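Local coordinates for UPSTREAM OF FLC-like protein (DUF966) (Arabidopsis thaliana, PDB 6RSN) that forms filaments with other SOSEKI proteins through its DIX-like domain, interprets polarity cues locally and can influence the orientation of plant cell division, at residues S29-N41 against W69-V81. The protein carries 1 engineered substitution. Residues are numbered along the deposited sequence; the frame is centred on the assembly and turned at random.
Sequences SSHNGLYLKDVIN and WYALSDEDFIFPV. Engineered in segment 69-81: Ala71 (natural residue Asp).
Phe77 turns its edge to one face of the Tyr35 ring in a T-shaped stack, with centroids 5.4 Å apart and planes at 88°. The closest atoms are Phe77 CD1 and Tyr35 CZ, 3.7 Å apart. Glu75 O and Asp38 OD2 lie at the edge of the tyrosine ring, and Asn32 O at the edge of the phenylalanine ring. One phenylalanine face receives Leu34 O, offset toward the rim. Phe77 CD2 in turn sits over a face of Phe79. With CG anti to the backbone N (chi1 -176°), the Phe77 ring also reaches back to Gly33, where CE1 comes within 3.5 Å of Gly33 CA.

Two backbone hydrogen bonds join segments 29-41 and 69-81. Ile78 N donates to Leu34 O at 2.8 Å, and Leu36 N donates to Asp76 O at 2.9 Å, almost straight on to the carbonyl. A water bridges Leu34 N and Ile78 O. On the other side from the rings, Ile78 CD1 packs 3.9 Å from Leu34 CD2 and 4.0 Å from Val39 CG2. Leu36 CD2 lies 3.8 Å from Leu72 CB.

Strands 34-35 and 77-78 form a short, weakly bonded antiparallel pair in the ubiquitin-like DIX fold. Next to it, helix 36-47 starts against the type I turn 73-76. Amides at a helix start lack partners in a preceding helical turn; here Asp76 O satisfies Leu36 N, and Asp74 O helps Lys37 N only weakly. The Asp76 carboxylate takes Ser73 N, which probably steadies the turn.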
ATOM      1  N   SER A  29       2.594  11.668  -8.048  1.00 53.35           N
ATOM      2  CA  SER A  29       2.788  11.945  -9.458  1.00 55.73           C
ATOM      3  C   SER A  29       1.687  12.894  -9.942  1.00 59.16           C
ATOM      4  O   SER A  29       1.968  13.809 -10.721  1.00 59.64           O
ATOM      5  CB  SER A  29       2.844  10.654 -10.259  1.00 54.87           C
ATOM      6  OG  SER A  29       1.764   9.781  -9.923  1.00 59.50           O
ATOM      7  N   SER A  30       0.448  12.684  -9.448  1.00 57.66           N
ATOM      8  CA  SER A  30      -0.677  13.586  -9.698  1.00 59.29           C
ATOM      9  C   SER A  30      -1.190  14.188  -8.395  1.00 58.95           C
ATOM     10  O   SER A  30      -1.252  13.527  -7.364  1.00 60.97           O
ATOM     11  CB  SER A  30      -1.824  12.881 -10.373  1.00 60.88           C
ATOM     12  OG  SER A  30      -3.035  13.583 -10.079  1.00 64.54           O
ATOM     13  N   HIS A  31      -1.704  15.415  -8.473  1.00 64.89           N
ATOM     14  CA  HIS A  31      -1.958  16.114  -7.226  1.00 65.19           C
ATOM     15  C   HIS A  31      -3.375  15.870  -6.694  1.00 64.41           C
ATOM     16  O   HIS A  31      -3.783  16.505  -5.728  1.00 68.61           O
ATOM     17  CB  HIS A  31      -1.377  17.544  -7.270  1.00 72.01           C
ATOM     18  CG  HIS A  31       0.120  17.542  -7.344  1.00 73.90           C
ATOM     19  ND1 HIS A  31       0.874  16.365  -7.248  1.00 70.22           N
ATOM     20  CD2 HIS A  31       1.014  18.553  -7.462  1.00 75.47           C
ATOM     21  CE1 HIS A  31       2.160  16.659  -7.334  1.00 69.97           C
ATOM     22  NE2 HIS A  31       2.270  17.996  -7.467  1.00 73.52           N
ATOM     23  N   ASN A  32      -4.113  14.897  -7.246  1.00 56.15           N
ATOM     24  CA  ASN A  32      -5.418  14.648  -6.658  1.00 54.96           C
ATOM     25  C   ASN A  32      -5.589  13.205  -6.226  1.00 52.12           C
ATOM     26  O   ASN A  32      -6.742  12.791  -5.979  1.00 49.27           O
ATOM     27  CB  ASN A  32      -6.536  14.756  -7.683  1.00 56.49           C
ATOM     28  CG  ASN A  32      -6.389  16.025  -8.467  1.00 60.54           C
ATOM     29  OD1 ASN A  32      -6.302  15.971  -9.685  1.00 65.79           O
ATOM     30  ND2 ASN A  32      -6.291  17.149  -7.757  1.00 59.76           N
ATOM     31  N   GLY A  33      -4.455  12.479  -6.166  1.00 48.01           N
ATOM     32  CA  GLY A  33      -4.552  11.038  -6.041  1.00 44.52           C
ATOM     33  C   GLY A  33      -3.220  10.287  -6.076  1.00 40.54           C
ATOM     34  O   GLY A  33      -2.320  10.482  -6.900  1.00 41.68           O
ATOM     35  N   LEU A  34      -3.221   9.245  -5.261  1.00 38.24           N
ATOM     36  CA  LEU A  34      -2.110   8.314  -5.178  1.00 34.19           C
ATOM     37  C   LEU A  34      -2.436   7.062  -5.990  1.00 32.13           C
ATOM     38  O   LEU A  34      -3.583   6.597  -5.938  1.00 34.88           O
ATOM     39  CB  LEU A  34      -2.045   7.949  -3.705  1.00 31.59           C
ATOM     40  CG  LEU A  34      -1.020   6.856  -3.360  1.00 30.70           C
ATOM     41  CD1 LEU A  34       0.407   7.320  -3.542  1.00 32.66           C
ATOM     42  CD2 LEU A  34      -1.303   6.360  -1.973  1.00 29.44           C
ATOM     43  N   TYR A  35      -1.449   6.564  -6.753  1.00 31.29           N
ATOM     44  CA  TYR A  35      -1.595   5.314  -7.497  1.00 30.18           C
ATOM     45  C   TYR A  35      -0.650   4.272  -6.905  1.00 28.67           C
ATOM     46  O   TYR A  35       0.397   4.626  -6.341  1.00 29.15           O
ATOM     47  CB  TYR A  35      -1.256   5.516  -8.975  1.00 32.14           C
ATOM     48  CG  TYR A  35      -2.281   6.403  -9.660  1.00 34.64           C
ATOM     49  CD1 TYR A  35      -2.320   7.764  -9.435  1.00 36.20           C
ATOM     50  CD2 TYR A  35      -3.256   5.848 -10.466  1.00 34.78           C
ATOM     51  CE1 TYR A  35      -3.280   8.576 -10.036  1.00 38.10           C
ATOM     52  CE2 TYR A  35      -4.196   6.649 -11.104  1.00 38.13           C
ATOM     53  CZ  TYR A  35      -4.220   8.003 -10.875  1.00 37.49           C
ATOM     54  OH  TYR A  35      -5.201   8.690 -11.548  1.00 40.00           O
ATOM     55  N   LEU A  36      -1.018   3.007  -7.124  1.00 26.77           N
ATOM     56  CA  LEU A  36      -0.166   1.985  -6.522  1.00 27.42           C
ATOM     57  C   LEU A  36       1.273   2.118  -7.039  1.00 28.64           C
ATOM     58  O   LEU A  36       2.245   1.935  -6.288  1.00 25.55           O
ATOM     59  CB  LEU A  36      -0.744   0.568  -6.726  1.00 26.00           C
ATOM     60  CG  LEU A  36       0.217  -0.535  -6.239  1.00 25.36           C
ATOM     61  CD1 LEU A  36       0.371  -0.519  -4.692  1.00 24.90           C
ATOM     62  CD2 LEU A  36      -0.304  -1.958  -6.574  1.00 27.89           C
ATOM     63  N   LYS A  37       1.402   2.475  -8.328  1.00 28.01           N
ATOM     64  CA  LYS A  37       2.721   2.633  -8.907  1.00 28.45           C
ATOM     65  C   LYS A  37       3.529   3.690  -8.132  1.00 27.89           C
ATOM     66  O   LYS A  37       4.734   3.551  -8.042  1.00 28.01           O
ATOM     67  CB  LYS A  37       2.638   2.974 -10.405  1.00 31.96           C
ATOM     68  CG  LYS A  37       1.953   4.281 -10.705  1.00 40.25           C
ATOM     69  CD  LYS A  37       1.825   4.613 -12.209  1.00 45.29           C
ATOM     70  CE  LYS A  37       1.779   6.114 -12.408  1.00 52.86           C
ATOM     71  NZ  LYS A  37       0.415   6.691 -12.261  1.00 55.28           N
ATOM     72  N   ASP A  38       2.903   4.744  -7.569  1.00 29.68           N
ATOM     73  CA  ASP A  38       3.637   5.760  -6.798  1.00 30.93           C
ATOM     74  C   ASP A  38       4.277   5.130  -5.542  1.00 28.66           C
ATOM     75  O   ASP A  38       5.448   5.406  -5.214  1.00 26.52           O
ATOM     76  CB  ASP A  38       2.747   6.921  -6.383  1.00 33.40           C
ATOM     77  CG  ASP A  38       2.173   7.656  -7.589  1.00 37.34           C
ATOM     78  OD1 ASP A  38       2.925   7.860  -8.529  1.00 40.91           O
ATOM     79  OD2 ASP A  38       0.987   8.006  -7.578  1.00 38.76           O
ATOM     80  N   VAL A  39       3.484   4.294  -4.829  1.00 26.86           N
ATOM     81  CA  VAL A  39       3.899   3.545  -3.638  1.00 25.07           C
ATOM     82  C   VAL A  39       5.010   2.573  -3.993  1.00 23.80           C
ATOM     83  O   VAL A  39       6.062   2.548  -3.332  1.00 24.34           O
ATOM     84  CB  VAL A  39       2.730   2.798  -2.993  1.00 25.60           C
ATOM     85  CG1 VAL A  39       3.246   1.966  -1.791  1.00 25.60           C
ATOM     86  CG2 VAL A  39       1.609   3.789  -2.630  1.00 26.22           C
ATOM     87  N   ILE A  40       4.831   1.841  -5.098  1.00 22.84           N
ATOM     88  CA  ILE A  40       5.831   0.864  -5.501  1.00 24.22           C
ATOM     89  C   ILE A  40       7.142   1.563  -5.895  1.00 24.61           C
ATOM     90  O   ILE A  40       8.239   1.126  -5.538  1.00 24.88           O
ATOM     91  CB  ILE A  40       5.299  -0.013  -6.648  1.00 25.26           C
ATOM     92  CG1 ILE A  40       4.034  -0.787  -6.252  1.00 28.73           C
ATOM     93  CG2 ILE A  40       6.400  -0.932  -7.148  1.00 28.09           C
ATOM     94  CD1 ILE A  40       4.162  -1.647  -5.074  1.00 31.31           C
ATOM     95  N   ASN A  41       7.036   2.699  -6.613  1.00 25.41           N
ATOM     96  CA  ASN A  41       8.261   3.447  -6.913  1.00 26.87           C
ATOM     97  C   ASN A  41       9.037   3.867  -5.663  1.00 25.78           C
ATOM     98  O   ASN A  41      10.290   3.824  -5.614  1.00 26.63           O
ATOM     99  CB  ASN A  41       7.943   4.689  -7.760  1.00 32.14           C
ATOM    100  CG  ASN A  41       7.564   4.295  -9.168  1.00 36.79           C
ATOM    101  OD1 ASN A  41       7.993   3.249  -9.656  1.00 41.50           O
ATOM    102  ND2 ASN A  41       6.764   5.108  -9.844  1.00 39.81           N
ATOM    103  N   TRP A  69      -9.891  -5.441   2.579  1.00 23.52           N
ATOM    104  CA  TRP A  69      -8.655  -5.219   1.817  1.00 23.03           C
ATOM    105  C   TRP A  69      -8.940  -5.344   0.332  1.00 22.33           C
ATOM    106  O   TRP A  69      -9.216  -6.443  -0.181  1.00 23.42           O
ATOM    107  CB  TRP A  69      -7.598  -6.274   2.224  1.00 22.14           C
ATOM    108  CG  TRP A  69      -7.109  -6.111   3.628  1.00 21.92           C
ATOM    109  CD1 TRP A  69      -7.227  -6.989   4.662  1.00 25.55           C
ATOM    110  CD2 TRP A  69      -6.318  -5.030   4.123  1.00 23.26           C
ATOM    111  NE1 TRP A  69      -6.609  -6.521   5.800  1.00 27.51           N
ATOM    112  CE2 TRP A  69      -6.053  -5.297   5.496  1.00 24.21           C
ATOM    113  CE3 TRP A  69      -5.827  -3.857   3.560  1.00 23.92           C
ATOM    114  CZ2 TRP A  69      -5.272  -4.443   6.274  1.00 27.22           C
ATOM    115  CZ3 TRP A  69      -5.116  -2.974   4.356  1.00 23.92           C
ATOM    116  CH2 TRP A  69      -4.818  -3.285   5.687  1.00 26.33           C
ATOM    117  N   TYR A  70      -8.902  -4.189  -0.354  1.00 22.40           N
ATOM    118  CA  TYR A  70      -9.295  -4.141  -1.743  1.00 24.97           C
ATOM    119  C   TYR A  70      -8.060  -4.338  -2.617  1.00 22.47           C
ATOM    120  O   TYR A  70      -7.127  -3.584  -2.542  1.00 24.10           O
ATOM    121  CB  TYR A  70      -9.814  -2.718  -2.011  1.00 30.64           C
ATOM    122  CG  TYR A  70     -10.671  -2.654  -3.232  1.00 35.18           C
ATOM    123  CD1 TYR A  70     -10.118  -2.434  -4.490  1.00 40.00           C
ATOM    124  CD2 TYR A  70     -12.040  -2.769  -3.110  1.00 40.29           C
ATOM    125  CE1 TYR A  70     -10.928  -2.338  -5.616  1.00 39.63           C
ATOM    126  CE2 TYR A  70     -12.870  -2.659  -4.217  1.00 44.45           C
ATOM    127  CZ  TYR A  70     -12.302  -2.472  -5.472  1.00 45.10           C
ATOM    128  OH  TYR A  70     -13.154  -2.386  -6.536  1.00 48.46           O
ATOM    129  N   ALA A  71      -8.036  -5.382  -3.462  1.00 23.64           N
ATOM    130  CA  ALA A  71      -6.887  -5.753  -4.265  1.00 23.23           C
ATOM    131  C   ALA A  71      -6.588  -4.661  -5.288  1.00 24.51           C
ATOM    132  O   ALA A  71      -7.516  -4.092  -5.935  1.00 28.14           O
ATOM    133  CB  ALA A  71      -7.264  -7.055  -4.978  1.00 28.42           C
ATOM    134  N   LEU A  72      -5.313  -4.305  -5.378  1.00 24.10           N
ATOM    135  CA  LEU A  72      -4.811  -3.306  -6.321  1.00 24.06           C
ATOM    136  C   LEU A  72      -3.870  -3.854  -7.414  1.00 26.36           C
ATOM    137  O   LEU A  72      -3.055  -4.712  -7.134  1.00 24.91           O
ATOM    138  CB  LEU A  72      -3.975  -2.312  -5.508  1.00 23.32           C
ATOM    139  CG  LEU A  72      -4.655  -1.594  -4.333  1.00 25.33           C
ATOM    140  CD1 LEU A  72      -3.616  -0.925  -3.436  1.00 25.02           C
ATOM    141  CD2 LEU A  72      -5.613  -0.504  -4.854  1.00 28.53           C
ATOM    142  N   SER A  73      -3.963  -3.324  -8.646  1.00 30.74           N
ATOM    143  CA  SER A  73      -2.956  -3.422  -9.715  1.00 33.26           C
ATOM    144  C   SER A  73      -2.099  -2.182  -9.713  1.00 33.11           C
ATOM    145  O   SER A  73      -2.548  -1.181  -9.175  1.00 31.98           O
ATOM    146  CB  SER A  73      -3.597  -3.493 -11.064  1.00 40.30           C
ATOM    147  OG  SER A  73      -4.499  -4.583 -11.073  1.00 47.23           O
ATOM    148  N   ASP A  74      -0.894  -2.277 -10.342  1.00 36.64           N
ATOM    149  CA  ASP A  74       0.081  -1.189 -10.412  1.00 41.03           C
ATOM    150  C   ASP A  74      -0.566   0.083 -10.950  1.00 38.10           C
ATOM    151  O   ASP A  74      -0.339   1.204 -10.483  1.00 39.48           O
ATOM    152  CB  ASP A  74       1.356  -1.613 -11.162  1.00 47.91           C
ATOM    153  CG  ASP A  74       2.302  -2.503 -10.337  1.00 54.89           C
ATOM    154  OD1 ASP A  74       1.803  -3.288  -9.499  1.00 56.51           O
ATOM    155  OD2 ASP A  74       3.547  -2.443 -10.561  1.00 57.00           O
ATOM    156  N   GLU A  75      -1.453  -0.094 -11.923  1.00 39.94           N
ATOM    157  CA  GLU A  75      -2.044   1.069 -12.563  1.00 39.21           C
ATOM    158  C   GLU A  75      -3.258   1.630 -11.801  1.00 39.32           C
ATOM    159  O   GLU A  75      -3.859   2.609 -12.277  1.00 40.54           O
ATOM    160  CB  GLU A  75      -2.265   0.805 -14.074  1.00 44.90           C
ATOM    161  CG  GLU A  75      -3.203  -0.347 -14.408  1.00 47.34           C
ATOM    162  CD  GLU A  75      -2.739  -1.814 -14.330  1.00 49.03           C
ATOM    163  OE1 GLU A  75      -1.537  -2.069 -14.008  1.00 44.95           O
ATOM    164  OE2 GLU A  75      -3.589  -2.717 -14.602  1.00 49.51           O
ATOM    165  N   ASP A  76      -3.647   1.025 -10.664  1.00 34.55           N
ATOM    166  CA  ASP A  76      -4.847   1.410  -9.941  1.00 32.94           C
ATOM    167  C   ASP A  76      -4.637   2.622  -9.027  1.00 32.10           C
ATOM    168  O   ASP A  76      -3.582   2.825  -8.409  1.00 29.52           O
ATOM    169  CB  ASP A  76      -5.453   0.283  -9.103  1.00 32.33           C
ATOM    170  CG  ASP A  76      -6.054  -0.858  -9.902  1.00 37.02           C
ATOM    171  OD1 ASP A  76      -6.276  -0.670 -11.143  1.00 43.08           O
ATOM    172  OD2 ASP A  76      -6.362  -1.907  -9.282  1.00 38.44           O
ATOM    173  N   PHE A  77      -5.706   3.416  -8.923  1.00 33.28           N
ATOM    174  CA  PHE A  77      -5.814   4.546  -8.014  1.00 33.86           C
ATOM    175  C   PHE A  77      -6.130   3.985  -6.640  1.00 33.34           C
ATOM    176  O   PHE A  77      -6.840   2.969  -6.497  1.00 34.79           O
ATOM    177  CB  PHE A  77      -7.018   5.386  -8.478  1.00 35.18           C
ATOM    178  CG  PHE A  77      -7.305   6.683  -7.757  1.00 36.33           C
ATOM    179  CD1 PHE A  77      -6.725   7.870  -8.173  1.00 38.91           C
ATOM    180  CD2 PHE A  77      -8.141   6.719  -6.646  1.00 35.63           C
ATOM    181  CE1 PHE A  77      -6.997   9.087  -7.551  1.00 41.28           C
ATOM    182  CE2 PHE A  77      -8.428   7.944  -6.043  1.00 37.07           C
ATOM    183  CZ  PHE A  77      -7.847   9.113  -6.471  1.00 40.90           C
ATOM    184  N   ILE A  78      -5.558   4.636  -5.621  1.00 34.80           N
ATOM    185  CA  ILE A  78      -5.764   4.191  -4.261  1.00 31.77           C
ATOM    186  C   ILE A  78      -6.645   5.192  -3.527  1.00 35.06           C
ATOM    187  O   ILE A  78      -6.329   6.371  -3.468  1.00 32.79           O
ATOM    188  CB  ILE A  78      -4.423   4.048  -3.513  1.00 32.99           C
ATOM    189  CG1 ILE A  78      -3.524   2.998  -4.187  1.00 29.35           C
ATOM    190  CG2 ILE A  78      -4.722   3.653  -2.078  1.00 31.19           C
ATOM    191  CD1 ILE A  78      -2.132   2.847  -3.530  1.00 28.90           C
ATOM    192  N   PHE A  79      -7.775   4.722  -2.985  1.00 35.87           N
ATOM    193  CA  PHE A  79      -8.595   5.597  -2.167  1.00 40.01           C
ATOM    194  C   PHE A  79      -8.139   5.590  -0.702  1.00 46.03           C
ATOM    195  O   PHE A  79      -7.817   4.533  -0.144  1.00 48.81           O
ATOM    196  CB  PHE A  79     -10.043   5.140  -2.287  1.00 39.42           C
ATOM    197  CG  PHE A  79     -10.579   5.202  -3.691  1.00 35.83           C
ATOM    198  CD1 PHE A  79     -11.016   6.407  -4.222  1.00 36.62           C
ATOM    199  CD2 PHE A  79     -10.581   4.096  -4.503  1.00 33.19           C
ATOM    200  CE1 PHE A  79     -11.529   6.438  -5.506  1.00 38.49           C
ATOM    201  CE2 PHE A  79     -11.081   4.119  -5.793  1.00 37.25           C
ATOM    202  CZ  PHE A  79     -11.601   5.307  -6.293  1.00 36.97           C
ATOM    203  N   PRO A  80      -8.197   6.750  -0.005  1.00 52.65           N
ATOM    204  CA  PRO A  80      -7.867   6.828   1.423  1.00 56.53           C
ATOM    205  C   PRO A  80      -8.971   6.265   2.317  1.00 61.59           C
ATOM    206  O   PRO A  80     -10.125   6.129   1.895  1.00 55.77           O
ATOM    207  CB  PRO A  80      -7.796   8.343   1.663  1.00 56.32           C
ATOM    208  CG  PRO A  80      -8.828   8.885   0.702  1.00 57.52           C
ATOM    209  CD  PRO A  80      -8.629   8.046  -0.547  1.00 54.86           C
ATOM    210  N   VAL A  81      -8.591   5.962   3.566  1.00 68.37           N
ATOM    211  CA  VAL A  81      -9.523   5.546   4.603  1.00 76.57           C
ATOM    212  C   VAL A  81      -9.418   6.542   5.761  1.00 86.04           C
ATOM    213  O   VAL A  81      -8.310   6.897   6.180  1.00 93.01           O
ATOM    214  CB  VAL A  81      -9.262   4.083   5.031  1.00 72.03           C
ATOM    215  CG1 VAL A  81      -8.129   3.933   6.046  1.00 69.98           C
ATOM    216  CG2 VAL A  81     -10.522   3.371   5.494  1.00 69.24           C
TER
HETATM  217  O   HOH W   1      -5.784   8.934  -3.597  1.00 41.85           O